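Local coordinates for vacuolar protein sorting-associated protein 29 (Entamoeba histolytica, PDB 5XCJ) that binds metal ions through a metallophosphatase fold and probably works in protein transport as a subunit of the retromer, at residues E55-K60 with E73-G78; I6-V11 with L84-Q89; I162-L167 with K173-D178; E97-Y102 with K127-P132. The protein carries 1 engineered substitution. All coordinates share one frame; numbering follows the deposited sequence.

Contact 1 (E55-K60 with E73-G78); sequences EVHVVK and EVIKIG
His57 and Val59 meet Ile75 and Glu73 in a largely apolar, side-chain-only contact between two sheets of the metallophosphatase sandwich. Strand 55-58 is the outermost strand of the six-stranded sheet within the chain, strand 72-77 that of the five-stranded one, and the two segments face each other through residues that point inward from both. Ile75 comes down over one face of the His57 imidazole: its CG1 stands 3.6 Å above the ring plane, displaced toward the rim. The terminal CD1 lies over the same ring, but its modelled approach is too tight to be trusted in detail. With CG1 anti to the carbonyl carbon (chi1 -66°) and the chain extended beyond it, Ile75 reaches across toward the ring. Leu35 of strand 33-36 touches both partners. At the ring edge, in plane, His57 NE2 donates a weak, bent bond to Glu55 OE2 (3.0 Å), which may help set the ring's rotation. Further along, Val59 CG1 packs on Glu73 CG at 3.6 Å as the two side chains slide past each other, so Glu73 contributes a methylene here while its OE2 is taken by Asn70. The polar ends of His57 and Glu73 are bonded to Glu55 and Asn70 rather than to each other, and the junction rests on van der Waals contact, with the histidine acting as a flat surface for an aliphatic chain.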
loop_
_atom_site.group_PDB
_atom_site.type_symbol
_atom_site.label_atom_id
_atom_site.label_comp_id
_atom_site.label_asym_id
_atom_site.label_seq_id
_atom_site.Cartn_x
_atom_site.Cartn_y
_atom_site.Cartn_z
ATOM N N GLU A 55 11.421 -8.524 5.591
ATOM C CA GLU A 55 11.138 -8.668 4.169
ATOM C C GLU A 55 10.413 -7.452 3.615
ATOM O O GLU A 55 9.305 -7.135 4.036
ATOM C CB GLU A 55 10.289 -9.923 3.949
ATOM C CG GLU A 55 10.396 -10.554 2.574
ATOM C CD GLU A 55 9.726 -11.918 2.509
ATOM O OE1 GLU A 55 9.724 -12.629 3.532
ATOM O OE2 GLU A 55 9.195 -12.274 1.441
ATOM N N VAL A 56 11.058 -6.777 2.673
ATOM C CA VAL A 56 10.494 -5.597 2.043
ATOM C C VAL A 56 10.316 -5.785 0.541
ATOM O O VAL A 56 11.220 -6.254 -0.137
ATOM C CB VAL A 56 11.376 -4.366 2.291
ATOM C CG1 VAL A 56 10.791 -3.142 1.616
ATOM C CG2 VAL A 56 11.542 -4.135 3.785
ATOM N N HIS A 57 9.132 -5.443 0.040
ATOM C CA HIS A 57 8.840 -5.532 -1.386
ATOM C C HIS A 57 8.400 -4.184 -1.929
ATOM O O HIS A 57 7.508 -3.543 -1.377
ATOM C CB HIS A 57 7.758 -6.570 -1.641
ATOM C CG HIS A 57 8.033 -7.887 -0.999
ATOM N ND1 HIS A 57 8.549 -8.958 -1.691
ATOM C CD2 HIS A 57 7.872 -8.307 0.276
ATOM C CE1 HIS A 57 8.691 -9.980 -0.872
ATOM N NE2 HIS A 57 8.291 -9.612 0.330
ATOM N N VAL A 58 9.062 -3.742 -2.991
ATOM C CA VAL A 58 8.736 -2.479 -3.632
ATOM C C VAL A 58 8.576 -2.617 -5.143
ATOM O O VAL A 58 9.448 -3.134 -5.821
ATOM C CB VAL A 58 9.806 -1.418 -3.332
ATOM C CG1 VAL A 58 9.436 -0.093 -3.969
ATOM C CG2 VAL A 58 9.992 -1.269 -1.834
ATOM N N VAL A 59 7.447 -2.159 -5.660
ATOM C CA VAL A 59 7.202 -2.183 -7.100
ATOM C C VAL A 59 7.529 -0.820 -7.707
ATOM O O VAL A 59 7.624 0.176 -6.990
ATOM C CB VAL A 59 5.759 -2.583 -7.446
ATOM C CG1 VAL A 59 5.535 -4.057 -7.156
ATOM C CG2 VAL A 59 4.768 -1.717 -6.687
ATOM N N LYS A 60 7.692 -0.776 -9.024
ATOM C CA LYS A 60 8.024 0.477 -9.687
ATOM C C LYS A 60 6.834 1.417 -9.825
ATOM O O LYS A 60 5.799 1.071 -10.372
ATOM C CB LYS A 60 8.642 0.221 -11.060
ATOM C CG LYS A 60 8.940 1.497 -11.822
ATOM C CD LYS A 60 9.623 1.226 -13.146
ATOM C CE LYS A 60 9.832 2.509 -13.925
ATOM N NZ LYS A 60 8.631 3.383 -13.914
ATOM N N GLU A 73 4.516 -7.636 -8.465
ATOM C CA GLU A 73 5.072 -8.658 -7.590
ATOM C C GLU A 73 3.960 -9.493 -6.971
ATOM O O GLU A 73 2.903 -8.964 -6.658
ATOM C CB GLU A 73 5.921 -8.020 -6.495
ATOM C CG GLU A 73 7.142 -7.287 -7.018
ATOM C CD GLU A 73 8.236 -8.239 -7.456
ATOM O OE1 GLU A 73 8.013 -9.460 -7.409
ATOM O OE2 GLU A 73 9.321 -7.765 -7.845
ATOM N N VAL A 74 4.198 -10.797 -6.839
ATOM C CA VAL A 74 3.232 -11.718 -6.241
ATOM C C VAL A 74 3.858 -12.420 -5.042
ATOM O O VAL A 74 4.888 -13.072 -5.165
ATOM C CB VAL A 74 2.755 -12.766 -7.257
ATOM C CG1 VAL A 74 1.788 -13.738 -6.606
ATOM C CG2 VAL A 74 2.119 -12.090 -8.457
ATOM N N ILE A 75 3.236 -12.256 -3.882
ATOM C CA ILE A 75 3.711 -12.852 -2.637
ATOM C C ILE A 75 2.616 -13.665 -1.963
ATOM O O ILE A 75 1.493 -13.195 -1.837
ATOM C CB ILE A 75 4.174 -11.777 -1.640
ATOM C CG1 ILE A 75 5.413 -11.050 -2.171
ATOM C CG2 ILE A 75 4.423 -12.401 -0.278
ATOM C CD1 ILE A 75 5.791 -9.809 -1.396
ATOM N N LYS A 76 2.951 -14.863 -1.510
ATOM C CA LYS A 76 1.971 -15.712 -0.851
ATOM C C LYS A 76 2.130 -15.634 0.658
ATOM O O LYS A 76 3.195 -15.907 1.196
ATOM C CB LYS A 76 2.124 -17.159 -1.311
ATOM C CG LYS A 76 1.152 -18.135 -0.667
ATOM C CD LYS A 76 -0.279 -17.839 -1.070
ATOM C CE LYS A 76 -1.266 -18.716 -0.313
ATOM N NZ LYS A 76 -1.711 -19.903 -1.093
ATOM N N ILE A 77 1.074 -15.191 1.324
ATOM C CA ILE A 77 1.063 -15.097 2.774
ATOM C C ILE A 77 -0.174 -15.820 3.283
ATOM O O ILE A 77 -1.285 -15.529 2.853
ATOM C CB ILE A 77 1.094 -13.634 3.236
ATOM C CG1 ILE A 77 2.366 -12.955 2.725
ATOM C CG2 ILE A 77 1.005 -13.546 4.748
ATOM C CD1 ILE A 77 2.274 -11.452 2.651
ATOM N N GLY A 78 0.025 -16.745 4.213
ATOM C CA GLY A 78 -1.075 -17.526 4.738
ATOM C C GLY A 78 -1.703 -18.284 3.585
ATOM O O GLY A 78 -1.016 -18.965 2.843
#

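Contact 2 (I6-V11 with L84-Q89); sequences IGDFHV and LMHGHQ
Asp8 and His86 make the one direct link between these segments, a buried side-chain hydrogen bond at the metal site of the fold. Ile6 closes strand 2-6, and Gly7 leads from it into the loop that carries the aspartate. In Asp8, CG lies anti to the carbonyl carbon (chi1 -79°), which brings the carboxylate to the imidazole. His86 NE2 donates to Asp8 OD1 at 2.7 Å; OD1 lies close to the plane of the imidazole and accepts through its syn lone pair. Carboxylate and ring stand nearly perpendicular, 81° apart. OD1 also takes a weak bond from Asn39 ND2, and OD2 accepts from the backbone N of His115. Beyond the first shell, His86 ND1 is hydrogen-bonded to His88 ND1 at 3.0 Å, so both ring nitrogens of His86 are engaged. Asp8 is a ligand of both zinc ions seen in this protein; neither is bound here, and position 62 of site 1 is an engineered alanine. In this metal-free state OD1 keeps one firm bond, from His86, and a weak one from Asn39, which probably help hold the carboxylate in place.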
loop_
_atom_site.group_PDB
_atom_site.type_symbol
_atom_site.label_atom_id
_atom_site.label_comp_id
_atom_site.label_asym_id
_atom_site.label_seq_id
_atom_site.Cartn_x
_atom_site.Cartn_y
_atom_site.Cartn_z
ATOM N N ILE A 6 2.094 0.020 2.456
ATOM C CA ILE A 6 2.396 1.446 2.369
ATOM C C ILE A 6 2.898 1.841 0.978
ATOM O O ILE A 6 3.281 0.978 0.199
ATOM C CB ILE A 6 3.458 1.799 3.435
ATOM C CG1 ILE A 6 3.407 3.273 3.844
ATOM C CG2 ILE A 6 4.832 1.374 2.961
ATOM C CD1 ILE A 6 4.245 3.593 5.060
ATOM N N GLY A 7 2.881 3.138 0.680
ATOM C CA GLY A 7 3.340 3.634 -0.605
ATOM C C GLY A 7 2.993 5.077 -0.935
ATOM O O GLY A 7 2.477 5.813 -0.100
ATOM N N ASP A 8 3.283 5.462 -2.176
ATOM C CA ASP A 8 3.003 6.805 -2.683
ATOM C C ASP A 8 3.612 7.909 -1.826
ATOM O O ASP A 8 2.960 8.884 -1.486
ATOM C CB ASP A 8 1.509 7.016 -2.897
ATOM C CG ASP A 8 1.019 6.382 -4.178
ATOM O OD1 ASP A 8 1.780 6.401 -5.156
ATOM O OD2 ASP A 8 -0.107 5.857 -4.195
ATOM N N PHE A 9 4.863 7.701 -1.440
ATOM C CA PHE A 9 5.598 8.652 -0.617
ATOM C C PHE A 9 5.912 10.005 -1.245
ATOM O O PHE A 9 5.812 11.035 -0.592
ATOM C CB PHE A 9 6.927 8.041 -0.169
ATOM C CG PHE A 9 6.785 6.833 0.701
ATOM C CD1 PHE A 9 6.541 6.966 2.054
ATOM C CD2 PHE A 9 6.907 5.565 0.167
ATOM C CE1 PHE A 9 6.419 5.856 2.857
ATOM C CE2 PHE A 9 6.781 4.448 0.963
ATOM C CZ PHE A 9 6.538 4.596 2.311
ATOM N N HIS A 10 6.311 9.989 -2.506
ATOM C CA HIS A 10 6.761 11.207 -3.164
ATOM C C HIS A 10 6.176 11.535 -4.531
ATOM O O HIS A 10 5.848 10.656 -5.320
ATOM C CB HIS A 10 8.288 11.115 -3.309
ATOM C CG HIS A 10 8.982 12.440 -3.400
ATOM N ND1 HIS A 10 9.194 13.248 -2.305
ATOM C CD2 HIS A 10 9.535 13.082 -4.453
ATOM C CE1 HIS A 10 9.835 14.339 -2.683
ATOM N NE2 HIS A 10 10.052 14.265 -3.980
ATOM N N VAL A 11 6.088 12.833 -4.781
ATOM C CA VAL A 11 5.654 13.399 -6.046
ATOM C C VAL A 11 6.803 14.329 -6.456
ATOM O O VAL A 11 7.319 15.075 -5.629
ATOM C CB VAL A 11 4.335 14.174 -5.914
ATOM C CG1 VAL A 11 4.077 15.002 -7.160
ATOM C CG2 VAL A 11 3.181 13.214 -5.661
ATOM N N LEU A 84 0.872 -7.190 -6.213
ATOM C CA LEU A 84 1.256 -5.820 -5.923
ATOM C C LEU A 84 1.768 -5.048 -7.132
ATOM O O LEU A 84 2.613 -5.540 -7.864
ATOM C CB LEU A 84 2.320 -5.830 -4.825
ATOM C CG LEU A 84 3.030 -4.526 -4.465
ATOM C CD1 LEU A 84 2.137 -3.685 -3.571
ATOM C CD2 LEU A 84 4.356 -4.813 -3.784
ATOM N N MET A 85 1.216 -3.863 -7.333
ATOM C CA MET A 85 1.652 -2.956 -8.385
ATOM C C MET A 85 1.257 -1.523 -8.020
ATOM O O MET A 85 0.347 -1.314 -7.225
ATOM C CB MET A 85 1.159 -3.401 -9.763
ATOM C CG MET A 85 -0.131 -2.772 -10.242
ATOM S SD MET A 85 -0.412 -3.201 -11.969
ATOM C CE MET A 85 1.258 -3.244 -12.589
ATOM N N HIS A 86 1.923 -0.534 -8.603
ATOM C CA HIS A 86 1.626 0.854 -8.271
ATOM C C HIS A 86 0.197 1.272 -8.613
ATOM O O HIS A 86 -0.444 1.978 -7.846
ATOM C CB HIS A 86 2.637 1.817 -8.890
ATOM C CG HIS A 86 2.417 3.240 -8.496
ATOM N ND1 HIS A 86 2.062 4.217 -9.401
ATOM C CD2 HIS A 86 2.485 3.851 -7.294
ATOM C CE1 HIS A 86 1.923 5.366 -8.770
ATOM N NE2 HIS A 86 2.176 5.173 -7.490
ATOM N N GLY A 87 -0.320 0.786 -9.734
ATOM C CA GLY A 87 -1.670 1.107 -10.146
ATOM C C GLY A 87 -1.889 2.196 -11.185
ATOM O O GLY A 87 -3.012 2.406 -11.618
ATOM N N HIS A 88 -0.830 2.893 -11.578
ATOM C CA HIS A 88 -0.939 3.898 -12.632
ATOM C C HIS A 88 -1.245 3.225 -13.977
ATOM O O HIS A 88 -1.828 3.832 -14.864
ATOM C CB HIS A 88 0.279 4.826 -12.714
ATOM C CG HIS A 88 1.549 4.146 -13.113
ATOM N ND1 HIS A 88 2.263 3.340 -12.255
ATOM C CD2 HIS A 88 2.251 4.178 -14.269
ATOM C CE1 HIS A 88 3.346 2.902 -12.866
ATOM N NE2 HIS A 88 3.357 3.386 -14.093
ATOM N N GLN A 89 -0.797 1.981 -14.104
ATOM C CA GLN A 89 -0.991 1.152 -15.292
ATOM C C GLN A 89 -2.432 0.677 -15.494
ATOM O O GLN A 89 -2.804 0.274 -16.590
ATOM C CB GLN A 89 -0.043 -0.044 -15.292
ATOM C CG GLN A 89 1.366 0.282 -14.849
ATOM C CD GLN A 89 1.535 0.144 -13.357
ATOM O OE1 GLN A 89 0.594 0.336 -12.599
ATOM N NE2 GLN A 89 2.736 -0.198 -12.931
#

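Contact 3 (I162-L167 with K173-D178); sequences IYEYTL and KCERVD
Ile162 to Thr166 pair with Val177 to Lys173 in an antiparallel beta hairpin, whose second strand, 171-179, is outermost in the six-stranded sheet within the chain. Six backbone hydrogen bonds hold the ladder, two at each of the pairs Ile162-Val177, Glu164-Glu175 and Thr166-Lys173. In the non-hydrogen-bonded pair between the last two, Cys174 SG sits over one face of the Tyr165 ring, 3.6 Å from its centroid and 21° off the normal. That sulfur is anti to the backbone N of Cys174, which swings it across toward the tyrosine; Phe150 meets the same ring at a shallow angle. On the sheet face that carries Tyr165 and Cys174, Tyr163 and Arg176 lie alongside, pointing the same way, and the Tyr163 hydroxyl is bonded to Glu154. Arg176 NH1 pairs in charge with Asp178 OD1, which stands over the guanidinium face. The opposite sheet face carries Glu164 and Glu175 side by side, their OE1 atoms 3.9 Å apart; Glu164 OE2 bonds Thr121 OG1. Val177 CG2 packs against Glu164 OE2 at 3.6 Å. One water bridges the two glutamates and probably eases their repulsion, donating to Glu164 OE1 at 2.5 Å and to Glu175 OE1 at 3.1 Å.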
loop_
_atom_site.group_PDB
_atom_site.type_symbol
_atom_site.label_atom_id
_atom_site.label_comp_id
_atom_site.label_asym_id
_atom_site.label_seq_id
_atom_site.Cartn_x
_atom_site.Cartn_y
_atom_site.Cartn_z
ATOM N N ILE A 162 -7.898 -6.055 8.231
ATOM C CA ILE A 162 -7.291 -4.833 7.743
ATOM C C ILE A 162 -7.429 -3.690 8.733
ATOM O O ILE A 162 -8.528 -3.358 9.151
ATOM C CB ILE A 162 -7.939 -4.376 6.419
ATOM C CG1 ILE A 162 -7.570 -5.320 5.280
ATOM C CG2 ILE A 162 -7.552 -2.945 6.097
ATOM C CD1 ILE A 162 -8.756 -5.772 4.461
ATOM N N TYR A 163 -6.302 -3.099 9.100
ATOM C CA TYR A 163 -6.288 -1.961 10.004
ATOM C C TYR A 163 -5.971 -0.733 9.162
ATOM O O TYR A 163 -4.826 -0.532 8.767
ATOM C CB TYR A 163 -5.214 -2.116 11.080
ATOM C CG TYR A 163 -5.431 -3.253 12.044
ATOM C CD1 TYR A 163 -6.160 -3.065 13.203
ATOM C CD2 TYR A 163 -4.885 -4.502 11.809
ATOM C CE1 TYR A 163 -6.359 -4.095 14.096
ATOM C CE2 TYR A 163 -5.078 -5.543 12.697
ATOM C CZ TYR A 163 -5.814 -5.330 13.840
ATOM O OH TYR A 163 -6.016 -6.351 14.733
ATOM N N GLU A 164 -6.978 0.077 8.880
ATOM C CA GLU A 164 -6.806 1.281 8.077
ATOM C C GLU A 164 -6.396 2.483 8.925
ATOM O O GLU A 164 -7.197 3.000 9.691
ATOM C CB GLU A 164 -8.100 1.626 7.339
ATOM C CG GLU A 164 -8.784 0.479 6.621
ATOM C CD GLU A 164 -10.081 0.924 5.961
ATOM O OE1 GLU A 164 -10.541 2.034 6.260
ATOM O OE2 GLU A 164 -10.632 0.166 5.145
ATOM N N TYR A 165 -5.154 2.931 8.773
ATOM C CA TYR A 165 -4.672 4.078 9.533
ATOM C C TYR A 165 -4.628 5.341 8.685
ATOM O O TYR A 165 -4.084 5.330 7.590
ATOM C CB TYR A 165 -3.275 3.816 10.115
ATOM C CG TYR A 165 -3.249 2.796 11.228
ATOM C CD1 TYR A 165 -3.454 3.167 12.548
ATOM C CD2 TYR A 165 -3.033 1.457 10.958
ATOM C CE1 TYR A 165 -3.440 2.235 13.563
ATOM C CE2 TYR A 165 -3.011 0.519 11.963
ATOM C CZ TYR A 165 -3.221 0.910 13.265
ATOM O OH TYR A 165 -3.202 -0.025 14.268
ATOM N N THR A 166 -5.228 6.410 9.197
ATOM C CA THR A 166 -5.237 7.699 8.522
ATOM C C THR A 166 -4.956 8.829 9.509
ATOM O O THR A 166 -5.259 8.719 10.687
ATOM C CB THR A 166 -6.571 7.974 7.809
ATOM O OG1 THR A 166 -7.643 7.967 8.755
ATOM C CG2 THR A 166 -6.828 6.931 6.737
ATOM N N LEU A 167 -4.360 9.909 9.020
ATOM C CA LEU A 167 -4.091 11.058 9.864
ATOM C C LEU A 167 -5.027 12.163 9.405
ATOM O O LEU A 167 -4.835 12.748 8.348
ATOM C CB LEU A 167 -2.636 11.497 9.708
ATOM C CG LEU A 167 -2.146 12.737 10.454
ATOM C CD1 LEU A 167 -2.235 12.543 11.961
ATOM C CD2 LEU A 167 -0.739 13.101 10.035
ATOM N N LYS A 173 -6.667 8.216 13.128
ATOM C CA LYS A 173 -7.884 7.428 13.177
ATOM C C LYS A 173 -7.604 6.043 12.601
ATOM O O LYS A 173 -6.864 5.909 11.637
ATOM C CB LYS A 173 -9.000 8.112 12.397
ATOM C CG LYS A 173 -9.584 9.329 13.087
ATOM C CD LYS A 173 -10.607 8.927 14.131
ATOM C CE LYS A 173 -11.924 9.653 13.931
ATOM N NZ LYS A 173 -13.021 9.056 14.743
ATOM N N CYS A 174 -8.173 5.018 13.222
ATOM C CA CYS A 174 -7.995 3.653 12.746
ATOM C C CYS A 174 -9.319 2.894 12.658
ATOM O O CYS A 174 -10.147 2.983 13.552
ATOM C CB CYS A 174 -7.016 2.893 13.634
ATOM S SG CYS A 174 -6.714 1.184 13.140
ATOM N N GLU A 175 -9.497 2.156 11.569
ATOM C CA GLU A 175 -10.695 1.351 11.346
ATOM C C GLU A 175 -10.299 -0.095 11.068
ATOM O O GLU A 175 -9.332 -0.349 10.366
ATOM C CB GLU A 175 -11.530 1.905 10.193
ATOM C CG GLU A 175 -12.797 1.109 9.937
ATOM C CD GLU A 175 -13.836 1.860 9.146
ATOM O OE1 GLU A 175 -13.525 2.936 8.605
ATOM O OE2 GLU A 175 -14.969 1.355 9.058
ATOM N N ARG A 176 -11.064 -1.030 11.615
ATOM C CA ARG A 176 -10.796 -2.450 11.451
ATOM C C ARG A 176 -11.813 -3.095 10.528
ATOM O O ARG A 176 -13.015 -2.935 10.708
ATOM C CB ARG A 176 -10.832 -3.157 12.808
ATOM C CG ARG A 176 -10.235 -4.555 12.817
ATOM C CD ARG A 176 -10.414 -5.218 14.173
ATOM N NE ARG A 176 -9.778 -6.527 14.260
ATOM C CZ ARG A 176 -10.433 -7.658 14.504
ATOM N NH1 ARG A 176 -11.747 -7.637 14.651
ATOM N NH2 ARG A 176 -9.789 -8.807 14.558
ATOM N N VAL A 177 -11.315 -3.814 9.532
ATOM C CA VAL A 177 -12.159 -4.509 8.577
ATOM C C VAL A 177 -11.839 -5.990 8.679
ATOM O O VAL A 177 -10.687 -6.384 8.586
ATOM C CB VAL A 177 -11.924 -4.016 7.140
ATOM C CG1 VAL A 177 -12.886 -4.697 6.183
ATOM C CG2 VAL A 177 -12.073 -2.508 7.070
ATOM N N ASP A 178 -12.866 -6.804 8.879
ATOM C CA ASP A 178 -12.693 -8.241 9.025
ATOM C C ASP A 178 -13.225 -9.049 7.845
ATOM O O ASP A 178 -14.339 -8.831 7.392
ATOM C CB ASP A 178 -13.360 -8.724 10.314
ATOM C CG ASP A 178 -12.846 -8.008 11.543
ATOM O OD1 ASP A 178 -11.619 -7.924 11.717
ATOM O OD2 ASP A 178 -13.674 -7.522 12.329
HETATM O O HOH W 1 -8.971 4.841 9.817
HETATM O O HOH W 2 -12.912 2.216 5.646
#

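Contact 4 (E97-Y102 with K127-P132); sequences EALAIY and KYFLNP
Phe129 meets Leu99 and Ala100 where helix 96-106, the helix of a beta-alpha-beta crossover between the parallel strands 80-85 and 110-112, packs on the five-stranded sheet. Lys127 opens the second segment, and Tyr128 after it points to the other side of the sheet. Phe129 then carries the whole contact. Its CG is anti to the carbonyl carbon (chi1 -65°), sending the ring out toward the helix with its far edge leading. Phe129 CE2 touches Leu99 CB at 3.6 Å, and Phe129 CZ lies the same distance from Ala100 CA, so the far edge of the ring abuts the helix backbone at Ala100. Ala100 CB is a little farther, 4.2 Å from Phe129 CZ. Leu111 of strand 110-112 touches both Phe129 and Leu99, and Val124 and Gln103 also pack on the phenyl ring. Leu130 returns to the side of the sheet away from the helix, and Asn131 follows, its OD1 bonded to Gly133 N. The closest approach across the interface is polar on one side: Leu99 O lies in the plane of the Phe129 ring, at its edge, 3.3 Å from Phe129 CE2.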
loop_
_atom_site.group_PDB
_atom_site.type_symbol
_atom_site.label_atom_id
_atom_site.label_comp_id
_atom_site.label_asym_id
_atom_site.label_seq_id
_atom_site.Cartn_x
_atom_site.Cartn_y
_atom_site.Cartn_z
ATOM N N GLU A 97 -13.576 -2.794 -12.592
ATOM C CA GLU A 97 -13.381 -3.784 -13.645
ATOM C C GLU A 97 -11.931 -3.881 -14.145
ATOM O O GLU A 97 -11.447 -4.967 -14.444
ATOM C CB GLU A 97 -14.357 -3.568 -14.798
ATOM C CG GLU A 97 -14.582 -4.816 -15.630
ATOM C CD GLU A 97 -14.637 -6.081 -14.793
ATOM O OE1 GLU A 97 -13.635 -6.812 -14.758
ATOM O OE2 GLU A 97 -15.685 -6.352 -14.179
ATOM N N ALA A 98 -11.261 -2.739 -14.277
ATOM C CA ALA A 98 -9.877 -2.742 -14.727
ATOM C C ALA A 98 -8.995 -3.465 -13.718
ATOM O O ALA A 98 -8.150 -4.268 -14.086
ATOM C CB ALA A 98 -9.376 -1.324 -14.949
ATOM N N LEU A 99 -9.188 -3.148 -12.441
ATOM C CA LEU A 99 -8.448 -3.774 -11.357
ATOM C C LEU A 99 -8.766 -5.264 -11.320
ATOM O O LEU A 99 -7.902 -6.090 -11.061
ATOM C CB LEU A 99 -8.801 -3.127 -10.024
ATOM C CG LEU A 99 -8.265 -1.722 -9.763
ATOM C CD1 LEU A 99 -9.035 -1.078 -8.621
ATOM C CD2 LEU A 99 -6.779 -1.778 -9.445
ATOM N N ALA A 100 -10.024 -5.600 -11.575
ATOM C CA ALA A 100 -10.456 -6.990 -11.574
ATOM C C ALA A 100 -9.720 -7.755 -12.661
ATOM O O ALA A 100 -9.325 -8.899 -12.465
ATOM C CB ALA A 100 -11.957 -7.089 -11.778
ATOM N N ILE A 101 -9.535 -7.121 -13.811
ATOM C CA ILE A 101 -8.828 -7.768 -14.902
ATOM C C ILE A 101 -7.390 -8.062 -14.482
ATOM O O ILE A 101 -6.876 -9.145 -14.727
ATOM C CB ILE A 101 -8.862 -6.918 -16.185
ATOM C CG1 ILE A 101 -10.297 -6.814 -16.707
ATOM C CG2 ILE A 101 -7.953 -7.513 -17.249
ATOM C CD1 ILE A 101 -10.547 -5.624 -17.604
ATOM N N TYR A 102 -6.742 -7.095 -13.843
ATOM C CA TYR A 102 -5.375 -7.297 -13.376
ATOM C C TYR A 102 -5.283 -8.394 -12.324
ATOM O O TYR A 102 -4.359 -9.197 -12.331
ATOM C CB TYR A 102 -4.753 -6.000 -12.866
ATOM C CG TYR A 102 -3.928 -5.311 -13.914
ATOM C CD1 TYR A 102 -2.579 -5.592 -14.057
ATOM C CD2 TYR A 102 -4.502 -4.395 -14.776
ATOM C CE1 TYR A 102 -1.821 -4.963 -15.023
ATOM C CE2 TYR A 102 -3.753 -3.770 -15.748
ATOM C CZ TYR A 102 -2.415 -4.056 -15.867
ATOM O OH TYR A 102 -1.676 -3.424 -16.828
ATOM N N LYS A 127 -12.848 -11.611 -4.019
ATOM C CA LYS A 127 -11.474 -11.151 -4.155
ATOM C C LYS A 127 -11.339 -9.820 -3.416
ATOM O O LYS A 127 -12.305 -9.077 -3.284
ATOM C CB LYS A 127 -11.074 -10.994 -5.622
ATOM C CG LYS A 127 -11.315 -12.221 -6.483
ATOM C CD LYS A 127 -10.561 -13.430 -5.972
ATOM C CE LYS A 127 -11.183 -14.716 -6.492
ATOM N NZ LYS A 127 -10.299 -15.892 -6.308
ATOM N N TYR A 128 -10.138 -9.528 -2.931
ATOM C CA TYR A 128 -9.911 -8.310 -2.169
ATOM C C TYR A 128 -8.981 -7.329 -2.857
ATOM O O TYR A 128 -7.914 -7.701 -3.323
ATOM C CB TYR A 128 -9.374 -8.662 -0.786
ATOM C CG TYR A 128 -10.182 -9.735 -0.097
ATOM C CD1 TYR A 128 -9.893 -11.072 -0.286
ATOM C CD2 TYR A 128 -11.245 -9.404 0.727
ATOM C CE1 TYR A 128 -10.635 -12.055 0.338
ATOM C CE2 TYR A 128 -11.991 -10.375 1.352
ATOM C CZ TYR A 128 -11.684 -11.697 1.154
ATOM O OH TYR A 128 -12.430 -12.665 1.777
ATOM N N PHE A 129 -9.421 -6.081 -2.932
ATOM C CA PHE A 129 -8.646 -5.017 -3.545
ATOM C C PHE A 129 -8.302 -4.000 -2.469
ATOM O O PHE A 129 -9.187 -3.397 -1.879
ATOM C CB PHE A 129 -9.444 -4.375 -4.673
ATOM C CG PHE A 129 -9.705 -5.302 -5.824
ATOM C CD1 PHE A 129 -10.714 -6.246 -5.754
ATOM C CD2 PHE A 129 -8.934 -5.242 -6.967
ATOM C CE1 PHE A 129 -10.949 -7.104 -6.808
ATOM C CE2 PHE A 129 -9.167 -6.098 -8.022
ATOM C CZ PHE A 129 -10.177 -7.033 -7.940
ATOM N N LEU A 130 -7.006 -3.805 -2.246
ATOM C CA LEU A 130 -6.518 -2.897 -1.215
ATOM C C LEU A 130 -5.613 -1.767 -1.702
ATOM O O LEU A 130 -4.732 -1.973 -2.525
ATOM C CB LEU A 130 -5.786 -3.694 -0.137
ATOM C CG LEU A 130 -6.418 -5.037 0.219
ATOM C CD1 LEU A 130 -5.540 -5.837 1.163
ATOM C CD2 LEU A 130 -7.792 -4.816 0.815
ATOM N N ASN A 131 -5.881 -0.566 -1.216
ATOM C CA ASN A 131 -5.074 0.603 -1.520
ATOM C C ASN A 131 -4.804 1.298 -0.185
ATOM O O ASN A 131 -5.738 1.715 0.483
ATOM C CB ASN A 131 -5.841 1.512 -2.471
ATOM C CG ASN A 131 -5.020 2.688 -2.950
ATOM O OD1 ASN A 131 -4.207 3.227 -2.224
ATOM N ND2 ASN A 131 -5.251 3.093 -4.188
ATOM N N PRO A 132 -3.540 1.448 0.188
ATOM C CA PRO A 132 -3.202 2.085 1.467
ATOM C C PRO A 132 -3.164 3.616 1.420
ATOM O O PRO A 132 -2.961 4.245 2.455
ATOM C CB PRO A 132 -1.809 1.531 1.777
ATOM C CG PRO A 132 -1.225 1.227 0.446
ATOM C CD PRO A 132 -2.356 0.887 -0.482
#

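Contacts 2 and 4 are buried, contact 1 is partly buried and contact 3 lies at the surface. Contacts 1 and 2 adjoin: strands 72-77 and 80-85 are neighbours, and Val59 CG1 packs 3.4 Å from Leu84 O, so the sheet-to-sheet packing runs on toward the metal site. Contact 4 uses the same five-stranded sheet and touches contact 2 through Met85 SD and Tyr102 CE1. Contact 3 belongs to the six-stranded sheet, as does strand 55-58, and reaches contact 4 through Ile162 CD1 on Leu130 CD2. Chemistry follows place: backbone ladder and water in contact 3, a single polar bond in contact 2, mainly apolar packing in contacts 1 and 4.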